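Local coordinates for putative agmatine deiminase (Streptococcus mutans, PDB 2EWO), which probably hydrolyses agmatine to N-carbamoylputrescine and ammonia, at residues W28-W38 against R87-I98. Residues are numbered along the deposited sequence; the frame is centred on the assembly and turned at random.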
loop_
_atom_site.group_PDB
_atom_site.type_symbol
_atom_site.label_atom_id
_atom_site.label_comp_id
_atom_site.label_asym_id
_atom_site.label_seq_id
_atom_site.Cartn_x
_atom_site.Cartn_y
_atom_site.Cartn_z
ATOM N N TRP A 28 13.794 13.827 16.065
ATOM C CA TRP A 28 13.007 12.967 15.201
ATOM C C TRP A 28 11.527 13.099 15.514
ATOM O O TRP A 28 11.145 13.191 16.681
ATOM C CB TRP A 28 13.411 11.503 15.402
ATOM C CG TRP A 28 14.833 11.192 15.026
ATOM C CD1 TRP A 28 15.949 11.311 15.817
ATOM C CD2 TRP A 28 15.292 10.708 13.760
ATOM N NE1 TRP A 28 17.070 10.929 15.120
ATOM C CE2 TRP A 28 16.695 10.556 13.856
ATOM C CE3 TRP A 28 14.653 10.386 12.552
ATOM C CZ2 TRP A 28 17.466 10.104 12.796
ATOM C CZ3 TRP A 28 15.423 9.934 11.500
ATOM C CH2 TRP A 28 16.817 9.798 11.631
HETATM N N MSE A 29 10.705 13.113 14.466
HETATM C CA MSE A 29 9.252 13.167 14.610
HETATM C C MSE A 29 8.522 12.591 13.382
HETATM O O MSE A 29 8.946 12.777 12.239
HETATM C CB MSE A 29 8.777 14.595 14.930
HETATM C CG MSE A 29 9.187 15.713 13.962
HETATM SE SE MSE A 29 8.502 17.512 14.515
HETATM C CE MSE A 29 6.647 17.345 13.909
ATOM N N LEU A 30 7.438 11.864 13.646
ATOM C CA LEU A 30 6.640 11.225 12.603
ATOM C C LEU A 30 5.631 12.148 11.903
ATOM O O LEU A 30 5.792 13.367 11.905
ATOM C CB LEU A 30 5.916 10.002 13.184
ATOM C CG LEU A 30 6.793 8.782 13.490
ATOM C CD1 LEU A 30 6.009 7.787 14.319
ATOM C CD2 LEU A 30 7.277 8.149 12.183
ATOM N N TRP A 31 4.596 11.572 11.302
ATOM C CA TRP A 31 3.607 12.368 10.588
ATOM C C TRP A 31 2.214 11.772 10.696
ATOM O O TRP A 31 1.967 10.666 10.229
ATOM C CB TRP A 31 3.997 12.465 9.121
ATOM C CG TRP A 31 3.197 13.457 8.333
ATOM C CD1 TRP A 31 2.123 13.203 7.519
ATOM C CD2 TRP A 31 3.461 14.859 8.222
ATOM N NE1 TRP A 31 1.711 14.364 6.900
ATOM C CE2 TRP A 31 2.515 15.393 7.316
ATOM C CE3 TRP A 31 4.409 15.716 8.801
ATOM C CZ2 TRP A 31 2.493 16.744 6.975
ATOM C CZ3 TRP A 31 4.390 17.056 8.463
ATOM C CH2 TRP A 31 3.436 17.559 7.556
ATOM N N PRO A 32 1.276 12.513 11.292
ATOM C CA PRO A 32 -0.104 12.056 11.464
ATOM C C PRO A 32 -0.843 11.867 10.155
ATOM O O PRO A 32 -0.719 12.685 9.242
ATOM C CB PRO A 32 -0.720 13.160 12.310
ATOM C CG PRO A 32 -0.005 14.380 11.801
ATOM C CD PRO A 32 1.426 13.897 11.766
ATOM N N TRP A 33 -1.618 10.791 10.068
ATOM C CA TRP A 33 -2.375 10.521 8.848
ATOM C C TRP A 33 -3.719 9.806 9.027
ATOM O O TRP A 33 -4.697 10.169 8.377
ATOM C CB TRP A 33 -1.512 9.722 7.842
ATOM C CG TRP A 33 -1.117 8.358 8.334
ATOM C CD1 TRP A 33 -0.080 8.057 9.174
ATOM C CD2 TRP A 33 -1.842 7.135 8.140
ATOM N NE1 TRP A 33 -0.124 6.728 9.526
ATOM C CE2 TRP A 33 -1.195 6.140 8.909
ATOM C CE3 TRP A 33 -2.983 6.785 7.400
ATOM C CZ2 TRP A 33 -1.650 4.818 8.961
ATOM C CZ3 TRP A 33 -3.436 5.465 7.454
ATOM C CH2 TRP A 33 -2.770 4.502 8.230
ATOM N N ARG A 34 -3.789 8.816 9.911
ATOM C CA ARG A 34 -5.032 8.060 10.051
ATOM C C ARG A 34 -6.278 8.811 10.527
ATOM O O ARG A 34 -6.249 9.523 11.528
ATOM C CB ARG A 34 -4.799 6.830 10.924
ATOM C CG ARG A 34 -4.372 7.131 12.334
ATOM C CD ARG A 34 -4.071 5.834 13.051
ATOM N NE ARG A 34 -5.130 4.850 12.841
ATOM C CZ ARG A 34 -4.949 3.537 12.916
ATOM N NH1 ARG A 34 -3.745 3.050 13.195
ATOM N NH2 ARG A 34 -5.965 2.710 12.700
ATOM N N ASN A 35 -7.376 8.628 9.797
ATOM C CA ASN A 35 -8.652 9.272 10.118
ATOM C C ASN A 35 -9.341 8.643 11.338
ATOM O O ASN A 35 -10.332 9.170 11.847
ATOM C CB ASN A 35 -9.586 9.190 8.909
ATOM C CG ASN A 35 -8.927 9.665 7.642
ATOM O OD1 ASN A 35 -7.705 9.825 7.595
ATOM N ND2 ASN A 35 -9.726 9.879 6.597
ATOM N N ASP A 36 -8.815 7.506 11.783
ATOM C CA ASP A 36 -9.350 6.789 12.931
ATOM C C ASP A 36 -9.114 7.632 14.171
ATOM O O ASP A 36 -9.861 7.538 15.137
ATOM C CB ASP A 36 -8.620 5.451 13.123
ATOM C CG ASP A 36 -8.699 4.543 11.906
ATOM O OD1 ASP A 36 -8.336 5.000 10.787
ATOM O OD2 ASP A 36 -9.110 3.361 12.073
ATOM N N ASN A 37 -8.063 8.447 14.147
ATOM C CA ASN A 37 -7.735 9.264 15.305
ATOM C C ASN A 37 -7.718 10.778 15.084
ATOM O O ASN A 37 -8.112 11.533 15.969
ATOM C CB ASN A 37 -6.385 8.832 15.865
ATOM C CG ASN A 37 -5.979 9.633 17.074
ATOM O OD1 ASN A 37 -4.793 9.891 17.285
ATOM N ND2 ASN A 37 -6.953 10.026 17.884
ATOM N N TRP A 38 -7.261 11.226 13.919
ATOM C CA TRP A 38 -7.197 12.654 13.644
ATOM C C TRP A 38 -8.356 13.147 12.789
ATOM O O TRP A 38 -8.652 12.588 11.733
ATOM C CB TRP A 38 -5.866 12.998 12.977
ATOM C CG TRP A 38 -4.671 12.424 13.698
ATOM C CD1 TRP A 38 -4.006 11.275 13.391
ATOM C CD2 TRP A 38 -4.010 12.971 14.849
ATOM N NE1 TRP A 38 -2.971 11.075 14.272
ATOM C CE2 TRP A 38 -2.950 12.100 15.176
ATOM C CE3 TRP A 38 -4.213 14.111 15.634
ATOM C CZ2 TRP A 38 -2.092 12.334 16.254
ATOM C CZ3 TRP A 38 -3.357 14.344 16.708
ATOM C CH2 TRP A 38 -2.309 13.457 17.007
ATOM N N ARG A 87 14.857 17.754 7.248
ATOM C CA ARG A 87 14.906 16.742 6.187
ATOM C C ARG A 87 13.730 15.784 6.297
ATOM O O ARG A 87 13.380 15.322 7.386
ATOM C CB ARG A 87 16.210 15.933 6.232
ATOM C CG ARG A 87 16.386 15.033 7.447
ATOM C CD ARG A 87 17.621 14.162 7.268
ATOM N NE ARG A 87 17.911 13.330 8.435
ATOM C CZ ARG A 87 18.929 12.477 8.501
ATOM N NH1 ARG A 87 19.746 12.348 7.468
ATOM N NH2 ARG A 87 19.137 11.757 9.596
ATOM N N ILE A 88 13.124 15.487 5.157
ATOM C CA ILE A 88 11.991 14.580 5.124
ATOM C C ILE A 88 12.446 13.195 4.670
ATOM O O ILE A 88 12.802 13.014 3.506
ATOM C CB ILE A 88 10.904 15.070 4.144
ATOM C CG1 ILE A 88 10.381 16.454 4.558
ATOM C CG2 ILE A 88 9.767 14.094 4.134
ATOM C CD1 ILE A 88 11.340 17.610 4.281
ATOM N N ILE A 89 12.465 12.227 5.587
ATOM C CA ILE A 89 12.850 10.855 5.231
ATOM C C ILE A 89 11.595 10.000 5.164
ATOM O O ILE A 89 10.685 10.158 5.978
ATOM C CB ILE A 89 13.839 10.186 6.252
ATOM C CG1 ILE A 89 13.273 10.239 7.669
ATOM C CG2 ILE A 89 15.205 10.861 6.188
ATOM C CD1 ILE A 89 13.258 11.636 8.268
ATOM N N GLU A 90 11.537 9.096 4.193
ATOM C CA GLU A 90 10.374 8.233 4.047
ATOM C C GLU A 90 10.316 7.164 5.126
ATOM O O GLU A 90 11.270 6.402 5.290
ATOM C CB GLU A 90 10.395 7.541 2.699
ATOM C CG GLU A 90 9.098 6.852 2.416
ATOM C CD GLU A 90 9.282 5.659 1.531
ATOM O OE1 GLU A 90 9.792 5.836 0.409
ATOM O OE2 GLU A 90 8.922 4.546 1.966
HETATM N N MSE A 91 9.202 7.100 5.850
HETATM C CA MSE A 91 9.039 6.091 6.889
HETATM C C MSE A 91 7.574 5.816 7.201
HETATM O O MSE A 91 6.818 6.748 7.443
HETATM C CB MSE A 91 9.751 6.525 8.161
HETATM C CG MSE A 91 9.896 5.416 9.161
HETATM SE SE MSE A 91 11.042 5.858 10.667
HETATM C CE MSE A 91 12.586 6.570 9.733
ATOM N N THR A 92 7.176 4.539 7.187
ATOM C CA THR A 92 5.787 4.144 7.479
ATOM C C THR A 92 5.536 4.040 8.985
ATOM O O THR A 92 6.440 3.706 9.749
ATOM C CB THR A 92 5.414 2.755 6.873
ATOM O OG1 THR A 92 6.153 1.729 7.536
ATOM C CG2 THR A 92 5.701 2.702 5.397
ATOM N N ASN A 93 4.305 4.312 9.406
ATOM C CA ASN A 93 3.935 4.230 10.816
ATOM C C ASN A 93 2.431 4.161 10.914
ATOM O O ASN A 93 1.721 4.717 10.076
ATOM C CB ASN A 93 4.409 5.463 11.569
ATOM C CG ASN A 93 3.733 6.729 11.078
ATOM O OD1 ASN A 93 2.527 6.912 11.266
ATOM N ND2 ASN A 93 4.505 7.606 10.428
ATOM N N ASP A 94 1.939 3.495 11.948
ATOM C CA ASP A 94 0.498 3.375 12.135
ATOM C C ASP A 94 -0.074 4.641 12.747
ATOM O O ASP A 94 -1.258 4.950 12.575
ATOM C CB ASP A 94 0.198 2.166 13.015
ATOM C CG ASP A 94 0.674 0.872 12.387
ATOM O OD1 ASP A 94 0.201 0.572 11.267
ATOM O OD2 ASP A 94 1.513 0.179 13.008
ATOM N N ASP A 95 0.789 5.356 13.466
ATOM C CA ASP A 95 0.445 6.618 14.102
ATOM C C ASP A 95 1.709 7.363 14.482
ATOM O O ASP A 95 2.731 6.740 14.776
ATOM C CB ASP A 95 -0.409 6.404 15.340
ATOM C CG ASP A 95 -1.481 7.449 15.462
ATOM O OD1 ASP A 95 -1.599 8.266 14.523
ATOM O OD2 ASP A 95 -2.209 7.464 16.472
ATOM N N ALA A 96 1.622 8.695 14.490
ATOM C CA ALA A 96 2.767 9.560 14.789
ATOM C C ALA A 96 3.074 9.758 16.270
ATOM O O ALA A 96 2.595 10.710 16.863
ATOM C CB ALA A 96 2.562 10.917 14.124
ATOM N N TRP A 97 3.874 8.873 16.861
ATOM C CA TRP A 97 4.245 8.999 18.273
ATOM C C TRP A 97 5.689 8.545 18.524
ATOM O O TRP A 97 5.985 7.768 19.439
ATOM C CB TRP A 97 3.266 8.220 19.160
ATOM C CG TRP A 97 1.844 8.652 18.929
ATOM C CD1 TRP A 97 0.934 8.056 18.104
ATOM C CD2 TRP A 97 1.209 9.839 19.432
ATOM N NE1 TRP A 97 -0.221 8.799 18.057
ATOM C CE2 TRP A 97 -0.079 9.899 18.862
ATOM C CE3 TRP A 97 1.609 10.861 20.305
ATOM C CZ2 TRP A 97 -0.977 10.944 19.135
ATOM C CZ3 TRP A 97 0.715 11.902 20.575
ATOM C CH2 TRP A 97 -0.560 11.932 19.991
ATOM N N ILE A 98 6.587 9.068 17.698
ATOM C CA ILE A 98 8.004 8.749 17.767
ATOM C C ILE A 98 8.536 8.692 19.200
ATOM O O ILE A 98 9.537 8.028 19.473
ATOM C CB ILE A 98 8.832 9.784 16.963
ATOM C CG1 ILE A 98 10.322 9.437 17.027
ATOM C CG2 ILE A 98 8.571 11.187 17.492
ATOM C CD1 ILE A 98 10.695 8.231 16.205
#
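Leu30 packs against Asn93, Asp95, Ala96, Trp97 and Ile98. Its CB lies 3.6 Å from CB of Ala96. The first torsion (chi1 -73°) sets CG anti to the carbonyl carbon, beside the backbone N, and the trans chi2 then fixes where the two methyls go. CG comes next, between ND2 of Asn93 and CB of Ile98. There the side chain forks. CD1 rests on the backbone, near O of Asp95 and N of Trp97. Leu30 CD2 turns to the Asn93 amide and lies 3.3 Å from Asn93 ND2. An inverse gamma turn is centred on Ala96, whose CB also meets the backbone N atoms of Trp31 and Pro32.

The two segments take in the ends of strands 24-29 and 86-90 and the loops after them. Both strands belong to one mixed sheet, with strand 62-66 between them. The contact therefore joins the loops that follow two parallel strands of an alpha/beta module, consistent with the pentein fold of this deiminase family. Helix 43-57 adds Phe49 against Pro32 and Ala45 against Trp38.

Further along, the contact becomes polar. Trp33 NE1 donates to O of Asn93 at 2.8 Å, bent to 138° at the hydrogen, and weakly to OD1 of the same residue. Arg34 NH1 reaches O of Asp94 at 3.2 Å, from above the carbonyl plane. The Asp95 carboxylate is held by two indoles. Trp38 NE1 meets the syn lone pair of Asp95 OD1 at 3.1 Å. Trp97 NE1 approaches Asp95 OD2 at 2.9 Å from above the carboxylate plane. The six-membered rings of Trp38 and Trp97 are nearly parallel, 17° apart, but displaced along each other, with little of one ring over the other.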